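Local coordinates for protein leucine--tRNA ligase (Agrobacterium radiobacter, PDB 5AH5) that probably charges tRNA(Leu) with leucine at the expense of ATP, as a class I leucyl-tRNA synthetase that binds zinc, at residues L137-L146 with I540-Y549; W16-D25 with R62-L72. One frame throughout, in Å; residues are numbered along the deposited sequence.

Interaction 1 of 2, residues L137-L146 with I540-Y549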
loop_
_atom_site.group_PDB
_atom_site.type_symbol
_atom_site.label_atom_id
_atom_site.label_comp_id
_atom_site.label_asym_id
_atom_site.label_seq_id
_atom_site.Cartn_x
_atom_site.Cartn_y
_atom_site.Cartn_z
ATOM N N LEU B 137 -7.002 -21.585 -7.344
ATOM C CA LEU B 137 -7.791 -20.619 -6.578
ATOM C C LEU B 137 -8.984 -20.126 -7.390
ATOM O O LEU B 137 -10.079 -20.004 -6.873
ATOM C CB LEU B 137 -6.938 -19.423 -6.146
ATOM C CG LEU B 137 -5.942 -19.593 -4.997
ATOM C CD1 LEU B 137 -5.457 -18.187 -4.662
ATOM C CD2 LEU B 137 -6.580 -20.240 -3.792
ATOM N N PHE B 138 -8.779 -19.854 -8.686
ATOM C CA PHE B 138 -9.905 -19.369 -9.520
ATOM C C PHE B 138 -11.023 -20.400 -9.511
ATOM O O PHE B 138 -12.201 -20.042 -9.342
ATOM C CB PHE B 138 -9.426 -19.094 -10.914
ATOM C CG PHE B 138 -10.501 -18.648 -11.860
ATOM C CD1 PHE B 138 -11.416 -19.564 -12.410
ATOM C CD2 PHE B 138 -10.556 -17.325 -12.296
ATOM C CE1 PHE B 138 -12.405 -19.129 -13.293
ATOM C CE2 PHE B 138 -11.508 -16.917 -13.214
ATOM C CZ PHE B 138 -12.438 -17.813 -13.693
ATOM N N LEU B 139 -10.661 -21.675 -9.677
ATOM C CA LEU B 139 -11.696 -22.748 -9.749
ATOM C C LEU B 139 -12.402 -22.966 -8.435
ATOM O O LEU B 139 -13.630 -23.215 -8.404
ATOM C CB LEU B 139 -11.110 -24.055 -10.296
ATOM C CG LEU B 139 -10.752 -23.918 -11.775
ATOM C CD1 LEU B 139 -10.049 -25.164 -12.272
ATOM C CD2 LEU B 139 -11.987 -23.638 -12.631
ATOM N N ASP B 140 -11.667 -22.814 -7.335
ATOM C CA ASP B 140 -12.335 -22.815 -5.988
ATOM C C ASP B 140 -13.342 -21.681 -5.838
ATOM O O ASP B 140 -14.536 -21.905 -5.512
ATOM C CB ASP B 140 -11.304 -22.898 -4.878
ATOM C CG ASP B 140 -11.895 -23.314 -3.537
ATOM O OD1 ASP B 140 -12.957 -23.969 -3.488
ATOM O OD2 ASP B 140 -11.293 -22.934 -2.505
ATOM N N LEU B 141 -12.947 -20.467 -6.195
ATOM C CA LEU B 141 -13.879 -19.338 -6.106
ATOM C C LEU B 141 -15.052 -19.487 -7.069
ATOM O O LEU B 141 -16.186 -19.067 -6.752
ATOM C CB LEU B 141 -13.158 -18.006 -6.339
ATOM C CG LEU B 141 -12.490 -17.387 -5.075
ATOM C CD1 LEU B 141 -11.337 -18.190 -4.476
ATOM C CD2 LEU B 141 -12.009 -15.996 -5.461
ATOM N N TYR B 142 -14.784 -20.056 -8.259
ATOM C CA TYR B 142 -15.856 -20.390 -9.204
ATOM C C TYR B 142 -16.835 -21.426 -8.639
ATOM O O TYR B 142 -18.029 -21.168 -8.632
ATOM C CB TYR B 142 -15.273 -20.880 -10.537
ATOM C CG TYR B 142 -16.315 -21.283 -11.567
ATOM C CD1 TYR B 142 -17.275 -20.378 -12.051
ATOM C CD2 TYR B 142 -16.335 -22.576 -12.060
ATOM C CE1 TYR B 142 -18.239 -20.769 -12.988
ATOM C CE2 TYR B 142 -17.275 -22.979 -12.990
ATOM C CZ TYR B 142 -18.213 -22.082 -13.442
ATOM O OH TYR B 142 -19.074 -22.555 -14.371
ATOM N N ARG B 143 -16.351 -22.569 -8.147
ATOM C CA ARG B 143 -17.260 -23.539 -7.447
ATOM C C ARG B 143 -18.091 -22.969 -6.290
ATOM O O ARG B 143 -19.220 -23.364 -6.110
ATOM C CB ARG B 143 -16.504 -24.754 -6.910
ATOM C CG ARG B 143 -15.926 -25.613 -8.020
ATOM C CD ARG B 143 -15.544 -27.028 -7.601
ATOM N NE ARG B 143 -15.208 -27.823 -8.800
ATOM C CZ ARG B 143 -16.099 -28.358 -9.661
ATOM N NH1 ARG B 143 -17.424 -28.219 -9.485
ATOM N NH2 ARG B 143 -15.666 -29.048 -10.719
ATOM N N LYS B 144 -17.543 -22.043 -5.516
ATOM C CA LYS B 144 -18.284 -21.485 -4.378
ATOM C C LYS B 144 -19.119 -20.272 -4.742
ATOM O O LYS B 144 -19.646 -19.617 -3.856
ATOM C CB LYS B 144 -17.344 -21.107 -3.218
ATOM C CG LYS B 144 -16.352 -22.182 -2.796
ATOM C CD LYS B 144 -16.976 -23.307 -2.003
ATOM C CE LYS B 144 -16.249 -24.636 -2.230
ATOM N NZ LYS B 144 -14.885 -24.654 -1.639
ATOM N N GLY B 145 -19.220 -19.923 -6.022
ATOM C CA GLY B 145 -20.041 -18.794 -6.433
ATOM C C GLY B 145 -19.431 -17.408 -6.268
ATOM O O GLY B 145 -20.083 -16.446 -6.578
ATOM N N LEU B 146 -18.182 -17.289 -5.832
ATOM C CA LEU B 146 -17.543 -15.964 -5.710
ATOM C C LEU B 146 -17.109 -15.420 -7.060
ATOM O O LEU B 146 -17.176 -14.226 -7.290
ATOM C CB LEU B 146 -16.369 -16.024 -4.740
ATOM C CG LEU B 146 -16.930 -16.246 -3.328
ATOM C CD1 LEU B 146 -16.046 -17.173 -2.524
ATOM C CD2 LEU B 146 -17.178 -14.918 -2.648
ATOM N N ILE B 540 -9.707 -10.194 -1.224
ATOM C CA ILE B 540 -9.363 -11.604 -1.500
ATOM C C ILE B 540 -8.921 -12.261 -0.200
ATOM O O ILE B 540 -9.118 -13.474 -0.034
ATOM C CB ILE B 540 -8.360 -11.735 -2.688
ATOM C CG1 ILE B 540 -9.097 -11.463 -4.005
ATOM C CG2 ILE B 540 -7.625 -13.065 -2.769
ATOM C CD1 ILE B 540 -10.254 -12.373 -4.297
ATOM N N THR B 541 -8.410 -11.461 0.753
ATOM C CA THR B 541 -8.012 -12.012 2.059
ATOM C C THR B 541 -9.230 -12.502 2.832
ATOM O O THR B 541 -9.252 -13.614 3.364
ATOM C CB THR B 541 -7.113 -11.022 2.805
ATOM O OG1 THR B 541 -5.900 -10.849 2.037
ATOM C CG2 THR B 541 -6.753 -11.550 4.239
ATOM N N LYS B 542 -10.297 -11.725 2.786
ATOM C CA LYS B 542 -11.541 -12.112 3.429
ATOM C C LYS B 542 -12.150 -13.340 2.766
ATOM O O LYS B 542 -12.628 -14.245 3.421
ATOM C CB LYS B 542 -12.504 -10.919 3.397
ATOM C CG LYS B 542 -11.930 -9.710 4.181
ATOM C CD LYS B 542 -12.928 -8.611 4.359
ATOM C CE LYS B 542 -12.348 -7.362 5.039
ATOM N NZ LYS B 542 -11.646 -7.662 6.330
ATOM N N VAL B 543 -12.141 -13.364 1.453
ATOM C CA VAL B 543 -12.637 -14.518 0.707
ATOM C C VAL B 543 -11.851 -15.764 1.130
ATOM O O VAL B 543 -12.455 -16.751 1.508
ATOM C CB VAL B 543 -12.571 -14.290 -0.833
ATOM C CG1 VAL B 543 -12.874 -15.584 -1.576
ATOM C CG2 VAL B 543 -13.552 -13.236 -1.238
ATOM N N LEU B 544 -10.517 -15.699 1.102
ATOM C CA LEU B 544 -9.719 -16.849 1.435
ATOM C C LEU B 544 -9.839 -17.247 2.898
ATOM O O LEU B 544 -9.721 -18.440 3.241
ATOM C CB LEU B 544 -8.221 -16.642 1.043
ATOM C CG LEU B 544 -7.940 -16.412 -0.452
ATOM C CD1 LEU B 544 -6.500 -15.949 -0.675
ATOM C CD2 LEU B 544 -8.255 -17.668 -1.271
ATOM N N HIS B 545 -10.060 -16.264 3.760
ATOM C CA HIS B 545 -10.363 -16.510 5.177
ATOM C C HIS B 545 -11.648 -17.338 5.268
ATOM O O HIS B 545 -11.618 -18.501 5.699
ATOM C CB HIS B 545 -10.478 -15.175 5.927
ATOM C CG HIS B 545 -10.847 -15.293 7.370
ATOM N ND1 HIS B 545 -11.454 -14.266 8.056
ATOM C CD2 HIS B 545 -10.688 -16.292 8.264
ATOM C CE1 HIS B 545 -11.649 -14.626 9.312
ATOM N NE2 HIS B 545 -11.185 -15.849 9.465
ATOM N N ASP B 546 -12.734 -16.811 4.739
ATOM C CA ASP B 546 -14.001 -17.553 4.759
ATOM C C ASP B 546 -13.898 -18.963 4.152
ATOM O O ASP B 546 -14.571 -19.860 4.621
ATOM C CB ASP B 546 -15.105 -16.833 4.000
ATOM C CG ASP B 546 -15.395 -15.476 4.518
ATOM O OD1 ASP B 546 -14.995 -15.096 5.655
ATOM O OD2 ASP B 546 -16.032 -14.731 3.743
ATOM N N LEU B 547 -13.043 -19.168 3.153
ATOM C CA LEU B 547 -12.947 -20.499 2.555
ATOM C C LEU B 547 -11.937 -21.407 3.218
ATOM O O LEU B 547 -11.735 -22.495 2.732
ATOM C CB LEU B 547 -12.558 -20.397 1.093
ATOM C CG LEU B 547 -13.435 -19.586 0.166
ATOM C CD1 LEU B 547 -12.855 -19.711 -1.235
ATOM C CD2 LEU B 547 -14.862 -20.022 0.197
ATOM N N GLY B 548 -11.251 -20.964 4.273
ATOM C CA GLY B 548 -10.382 -21.868 5.043
ATOM C C GLY B 548 -8.904 -21.832 4.752
ATOM O O GLY B 548 -8.123 -22.525 5.424
ATOM N N TYR B 549 -8.462 -21.017 3.792
ATOM C CA TYR B 549 -7.025 -21.021 3.510
ATOM C C TYR B 549 -6.180 -20.401 4.638
ATOM O O TYR B 549 -5.000 -20.777 4.850
ATOM C CB TYR B 549 -6.749 -20.292 2.220
ATOM C CG TYR B 549 -7.304 -20.993 0.966
ATOM C CD1 TYR B 549 -8.614 -20.790 0.572
ATOM C CD2 TYR B 549 -6.524 -21.866 0.224
ATOM C CE1 TYR B 549 -9.131 -21.423 -0.530
ATOM C CE2 TYR B 549 -7.036 -22.521 -0.893
ATOM C CZ TYR B 549 -8.341 -22.282 -1.257
ATOM O OH TYR B 549 -8.910 -22.847 -2.365
HETATM O O HOH W 1 -12.510 -24.082 -0.144
#

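Interaction 2 of 2, residues W16-D25 with R62-L72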
loop_
_atom_site.group_PDB
_atom_site.type_symbol
_atom_site.label_atom_id
_atom_site.label_comp_id
_atom_site.label_asym_id
_atom_site.label_seq_id
_atom_site.Cartn_x
_atom_site.Cartn_y
_atom_site.Cartn_z
ATOM N N TRP B 16 27.347 -11.590 3.598
ATOM C CA TRP B 16 25.943 -11.718 4.111
ATOM C C TRP B 16 25.231 -12.953 3.480
ATOM O O TRP B 16 24.569 -13.723 4.186
ATOM C CB TRP B 16 25.087 -10.490 3.832
ATOM C CG TRP B 16 25.542 -9.205 4.422
ATOM C CD1 TRP B 16 26.058 -9.011 5.687
ATOM C CD2 TRP B 16 25.489 -7.919 3.820
ATOM N NE1 TRP B 16 26.372 -7.719 5.865
ATOM C CE2 TRP B 16 26.040 -7.009 4.748
ATOM C CE3 TRP B 16 25.027 -7.440 2.599
ATOM C CZ2 TRP B 16 26.152 -5.634 4.487
ATOM C CZ3 TRP B 16 25.166 -6.087 2.312
ATOM C CH2 TRP B 16 25.712 -5.176 3.273
ATOM N N ASP B 17 25.364 -13.092 2.161
ATOM C CA ASP B 17 24.857 -14.279 1.408
ATOM C C ASP B 17 25.392 -15.549 2.079
ATOM O O ASP B 17 24.611 -16.383 2.542
ATOM C CB ASP B 17 25.292 -14.294 -0.076
ATOM C CG ASP B 17 24.703 -13.139 -0.917
ATOM O OD1 ASP B 17 23.559 -12.728 -0.634
ATOM O OD2 ASP B 17 25.365 -12.651 -1.897
ATOM N N GLU B 18 26.707 -15.653 2.222
ATOM C CA GLU B 18 27.267 -16.892 2.709
ATOM C C GLU B 18 26.896 -17.217 4.127
ATOM O O GLU B 18 26.669 -18.403 4.428
ATOM C CB GLU B 18 28.743 -17.114 2.318
ATOM C CG GLU B 18 29.819 -16.197 2.827
ATOM C CD GLU B 18 31.064 -16.181 1.904
ATOM O OE1 GLU B 18 30.967 -16.707 0.752
ATOM O OE2 GLU B 18 32.129 -15.609 2.302
ATOM N N LYS B 19 26.656 -16.208 4.969
ATOM C CA LYS B 19 26.115 -16.491 6.326
ATOM C C LYS B 19 24.638 -16.699 6.353
ATOM O O LYS B 19 24.114 -17.033 7.393
ATOM C CB LYS B 19 26.472 -15.376 7.332
ATOM C CG LYS B 19 27.929 -15.384 7.746
ATOM C CD LYS B 19 28.204 -16.344 8.903
ATOM C CE LYS B 19 29.704 -16.600 9.087
ATOM N NZ LYS B 19 30.373 -17.044 7.836
ATOM N N ARG B 20 23.937 -16.540 5.228
ATOM C CA ARG B 20 22.469 -16.749 5.204
ATOM C C ARG B 20 21.694 -15.836 6.113
ATOM O O ARG B 20 20.557 -16.150 6.514
ATOM C CB ARG B 20 22.046 -18.227 5.472
ATOM C CG ARG B 20 22.893 -19.303 4.786
ATOM C CD ARG B 20 23.005 -19.074 3.259
ATOM N NE ARG B 20 21.727 -19.202 2.603
ATOM C CZ ARG B 20 21.326 -18.608 1.472
ATOM N NH1 ARG B 20 22.066 -17.766 0.748
ATOM N NH2 ARG B 20 20.112 -18.891 1.060
ATOM N N ILE B 21 22.230 -14.646 6.345
ATOM C CA ILE B 21 21.599 -13.653 7.231
ATOM C C ILE B 21 20.165 -13.408 6.844
ATOM O O ILE B 21 19.300 -13.413 7.686
ATOM C CB ILE B 21 22.366 -12.255 7.247
ATOM C CG1 ILE B 21 23.780 -12.350 7.803
ATOM C CG2 ILE B 21 21.643 -11.228 8.092
ATOM C CD1 ILE B 21 23.920 -13.234 8.999
ATOM N N PHE B 22 19.884 -13.264 5.555
ATOM C CA PHE B 22 18.531 -12.888 5.066
ATOM C C PHE B 22 17.586 -14.034 4.616
ATOM O O PHE B 22 16.455 -13.798 4.285
ATOM C CB PHE B 22 18.732 -11.879 3.932
ATOM C CG PHE B 22 19.483 -10.668 4.409
ATOM C CD1 PHE B 22 18.906 -9.867 5.351
ATOM C CD2 PHE B 22 20.779 -10.444 4.036
ATOM C CE1 PHE B 22 19.620 -8.775 5.888
ATOM C CE2 PHE B 22 21.497 -9.345 4.529
ATOM C CZ PHE B 22 20.926 -8.532 5.481
ATOM N N ASP B 23 18.009 -15.275 4.769
ATOM C CA ASP B 23 17.182 -16.414 4.456
ATOM C C ASP B 23 16.155 -16.678 5.505
ATOM O O ASP B 23 16.514 -16.877 6.629
ATOM C CB ASP B 23 18.097 -17.607 4.245
ATOM C CG ASP B 23 17.358 -18.865 3.832
ATOM O OD1 ASP B 23 16.424 -18.814 3.008
ATOM O OD2 ASP B 23 17.774 -19.916 4.339
ATOM N N TRP B 24 14.855 -16.641 5.153
ATOM C CA TRP B 24 13.840 -16.802 6.147
ATOM C C TRP B 24 13.748 -18.277 6.567
ATOM O O TRP B 24 13.589 -19.170 5.714
ATOM C CB TRP B 24 12.465 -16.361 5.649
ATOM C CG TRP B 24 11.379 -16.610 6.582
ATOM C CD1 TRP B 24 11.300 -16.158 7.867
ATOM C CD2 TRP B 24 10.142 -17.313 6.321
ATOM N NE1 TRP B 24 10.091 -16.525 8.426
ATOM C CE2 TRP B 24 9.372 -17.249 7.514
ATOM C CE3 TRP B 24 9.634 -18.049 5.206
ATOM C CZ2 TRP B 24 8.112 -17.857 7.634
ATOM C CZ3 TRP B 24 8.382 -18.619 5.302
ATOM C CH2 TRP B 24 7.615 -18.523 6.511
ATOM N N ASP B 25 13.850 -18.543 7.873
ATOM C CA ASP B 25 13.643 -19.922 8.333
ATOM C C ASP B 25 12.437 -20.010 9.209
ATOM O O ASP B 25 12.463 -19.547 10.359
ATOM C CB ASP B 25 14.879 -20.509 8.999
ATOM C CG ASP B 25 14.935 -22.022 8.846
ATOM O OD1 ASP B 25 13.844 -22.742 8.907
ATOM O OD2 ASP B 25 16.075 -22.482 8.619
ATOM N N ARG B 62 16.734 -5.379 8.545
ATOM C CA ARG B 62 18.018 -5.587 9.135
ATOM C C ARG B 62 18.015 -5.305 10.661
ATOM O O ARG B 62 18.633 -6.015 11.415
ATOM C CB ARG B 62 19.043 -4.659 8.479
ATOM C CG ARG B 62 19.507 -5.164 7.122
ATOM C CD ARG B 62 20.406 -4.141 6.479
ATOM N NE ARG B 62 20.862 -4.539 5.173
ATOM C CZ ARG B 62 21.968 -5.208 4.886
ATOM N NH1 ARG B 62 22.802 -5.633 5.811
ATOM N NH2 ARG B 62 22.245 -5.459 3.609
ATOM N N MET B 63 17.261 -4.293 11.072
ATOM C CA MET B 63 17.161 -3.989 12.468
ATOM C C MET B 63 16.397 -5.122 13.148
ATOM O O MET B 63 16.780 -5.536 14.239
ATOM C CB MET B 63 16.437 -2.666 12.741
ATOM C CG MET B 63 16.666 -2.287 14.184
ATOM S SD MET B 63 15.783 -0.842 14.634
ATOM C CE MET B 63 14.038 -1.167 14.712
ATOM N N GLN B 64 15.290 -5.559 12.554
ATOM C CA GLN B 64 14.445 -6.543 13.215
ATOM C C GLN B 64 15.163 -7.863 13.299
ATOM O O GLN B 64 15.066 -8.541 14.301
ATOM C CB GLN B 64 13.091 -6.720 12.577
ATOM C CG GLN B 64 12.228 -5.501 12.554
ATOM C CD GLN B 64 11.805 -5.081 13.952
ATOM O OE1 GLN B 64 12.638 -4.670 14.739
ATOM N NE2 GLN B 64 10.533 -5.144 14.230
ATOM N N ILE B 65 15.978 -8.163 12.322
ATOM C CA ILE B 65 16.846 -9.314 12.434
ATOM C C ILE B 65 17.846 -9.218 13.601
ATOM O O ILE B 65 18.024 -10.165 14.366
ATOM C CB ILE B 65 17.600 -9.565 11.134
ATOM C CG1 ILE B 65 16.603 -10.028 10.042
ATOM C CG2 ILE B 65 18.745 -10.546 11.346
ATOM C CD1 ILE B 65 17.155 -10.090 8.644
ATOM N N ALA B 66 18.562 -8.119 13.677
ATOM C CA ALA B 66 19.441 -7.860 14.830
ATOM C C ALA B 66 18.733 -7.934 16.163
ATOM O O ALA B 66 19.371 -8.306 17.148
ATOM C CB ALA B 66 20.182 -6.538 14.695
ATOM N N ARG B 67 17.447 -7.598 16.208
ATOM C CA ARG B 67 16.678 -7.651 17.427
ATOM C C ARG B 67 16.115 -9.022 17.764
ATOM O O ARG B 67 15.216 -9.101 18.607
ATOM C CB ARG B 67 15.554 -6.610 17.421
ATOM C CG ARG B 67 16.096 -5.171 17.598
ATOM C CD ARG B 67 15.044 -4.157 17.286
ATOM N NE ARG B 67 14.205 -3.955 18.400
ATOM C CZ ARG B 67 12.902 -3.722 18.413
ATOM N NH1 ARG B 67 12.140 -3.625 17.316
ATOM N NH2 ARG B 67 12.354 -3.513 19.587
ATOM N N GLY B 68 16.574 -10.072 17.064
ATOM C CA GLY B 68 16.132 -11.454 17.336
ATOM C C GLY B 68 14.841 -11.938 16.654
ATOM O O GLY B 68 14.468 -13.120 16.796
ATOM N N TYR B 69 14.153 -11.070 15.896
ATOM C CA TYR B 69 12.960 -11.518 15.199
ATOM C C TYR B 69 13.358 -12.549 14.066
ATOM O O TYR B 69 14.474 -12.503 13.506
ATOM C CB TYR B 69 12.157 -10.366 14.593
ATOM C CG TYR B 69 11.480 -9.431 15.545
ATOM C CD1 TYR B 69 12.160 -8.329 16.071
ATOM C CD2 TYR B 69 10.166 -9.630 15.919
ATOM C CE1 TYR B 69 11.519 -7.450 16.959
ATOM C CE2 TYR B 69 9.508 -8.763 16.766
ATOM C CZ TYR B 69 10.193 -7.700 17.306
ATOM O OH TYR B 69 9.543 -6.870 18.120
ATOM N N SER B 70 12.456 -13.480 13.802
ATOM C CA SER B 70 12.554 -14.347 12.603
ATOM C C SER B 70 11.762 -13.647 11.470
ATOM O O SER B 70 10.530 -13.619 11.478
ATOM C CB SER B 70 11.972 -15.734 12.875
ATOM O OG SER B 70 12.192 -16.547 11.720
ATOM N N VAL B 71 12.502 -13.016 10.585
ATOM C CA VAL B 71 11.954 -12.012 9.660
ATOM C C VAL B 71 11.794 -12.665 8.227
ATOM O O VAL B 71 12.749 -13.226 7.713
ATOM C CB VAL B 71 12.950 -10.824 9.579
ATOM C CG1 VAL B 71 12.544 -9.854 8.469
ATOM C CG2 VAL B 71 13.016 -10.057 10.943
ATOM N N LEU B 72 10.612 -12.604 7.667
ATOM C CA LEU B 72 10.392 -12.844 6.254
ATOM C C LEU B 72 10.420 -11.477 5.543
ATOM O O LEU B 72 9.558 -10.672 5.759
ATOM C CB LEU B 72 9.053 -13.536 6.027
ATOM C CG LEU B 72 8.682 -13.786 4.532
ATOM C CD1 LEU B 72 9.827 -14.381 3.794
ATOM C CD2 LEU B 72 7.453 -14.679 4.380
HETATM O O HOH W 2 13.563 -12.795 5.270
HETATM O O HOH W 3 14.357 -16.598 9.910
#

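Interaction 1 of 2, residues L137-L146 with I540-Y549
Leu-141 and Val-543 meet tip to tip where helix 128-143 packs on helix 533-546, and the course of Leu-141 outward from its backbone shows how one branched side chain can serve several neighbours. Its CB makes no close approach to the other segment. CG, the branch point, lies 4.0 Å from Val-543 CG1; beyond it CD1 turns to Leu-547, whose CD1 it meets at 3.9 Å with the two side chains at about a right angle, and CD2 rests against the same Val-543 methyl and reaches Ile-540 CD1 beyond. Val-543 CG1 stands anti to its backbone N, which lets this methyl touch both Leu-141 and Leu-146 CD1, the latter 3.7 Å away. The segment axes are inclined at 72°, so this is a steep helix-helix packing within the catalytic part of a class I synthetase, whose halves, in sequence, lie to either side of the editing domain. On the far side of helix 128-143, Phe-138 faces strand 425-432.

A polar pairing borders the leucines. Asp-140 CG swings anti to the backbone N (chi1 -163°), carrying the carboxylate to the hydroxyl edge of Tyr-549, with the two planes 62° apart. Tyr-549 OH donates to Asp-140 OD2 in a very short hydrogen bond of 2.4 Å, and water 1 gives the same oxygen a second proton. The other oxygen, OD1, takes a salt bridge from Lys-144 NZ at 2.8 Å through its syn lone pair, so both carboxylate oxygens are engaged and the group's rotation is restrained. Tyr-549 itself follows Gly-548, the positive-phi residue of the Schellman motif closing helix 533-546, and Leu-137 CD2 lies 3.7 Å from the ring's CZ, the leucine and the tyrosine running alongside one another with opposite headings.

Interaction 2 of 2, residues W16-D25 with R62-L72
At the edge of the nucleotide-binding fold of a class I synthetase, Trp-16, Phe-22 and Arg-62 form an aromatic and cationic cluster that joins the end of helix 5-19 to helix 48-66. The guanidinium of Arg-62 lies over one face of the Trp-16 indole, a cation-pi contact in which CZ is 4.1 Å from the centroid of the six-membered ring and 11° off its normal. The group does not lie flat on the indole: the two planes are 70° apart, and NH1 and NH2 point down at the ring, NH2 coming within 3.3 Å of Trp-16 CZ3. Phe-22 takes a face of the same guanidinium, its CZ sitting 3.4 Å above the plane and over the centre. An extended chain from CG to NE carries the charge this far from the helix, where NE makes a salt bridge to Asp-58 and NH2 bonds to Gly-114 O, probably fixing how the group is turned. Ile-65 CD1 continues the apolar surface, 3.7 Å from Phe-22 CD1.

The connection then reaches strand 70-72, an outermost strand of the four-stranded parallel sheet, paired with strand 32-37. Here Trp-24, with CG anti to its backbone N (chi1 175°), presents one face of its indole to Leu-72. Leu-72 CB is 3.8 Å from the centroid of the five-membered ring, nearly on its normal, a CH-pi contact, while CD1 and CD2 of the leucine continue along the indole toward CE3. A water bridges backbone and side chain: water 3 accepts from Asp-25 N and is hydrogen-bonded at 2.8 Å to Ser-70 OG. Helix 720-729 also packs on the cluster, with Pro-720 touching both Trp-16 and Arg-62 and Glu-724 accepting from Trp-16 NE1.

Along the chain, both segments of interaction 2 precede those of interaction 1. Their centres are 33 Å apart and their nearest atoms about 13 Å, without touching. The four-stranded parallel sheet relates them: strand 70-72, part of interaction 2, forms one outer edge, and strand 556-560, the other edge, follows helix 533-546 of interaction 1. Interaction 2 joins elements near in sequence, whereas the 393 residues between the segments of interaction 1 include the editing domain, so residues 137-146 and 540-549 reunite parts of the synthetase that this insertion separates. Helix 720-729, from the anticodon-binding domain, adjoins interaction 2.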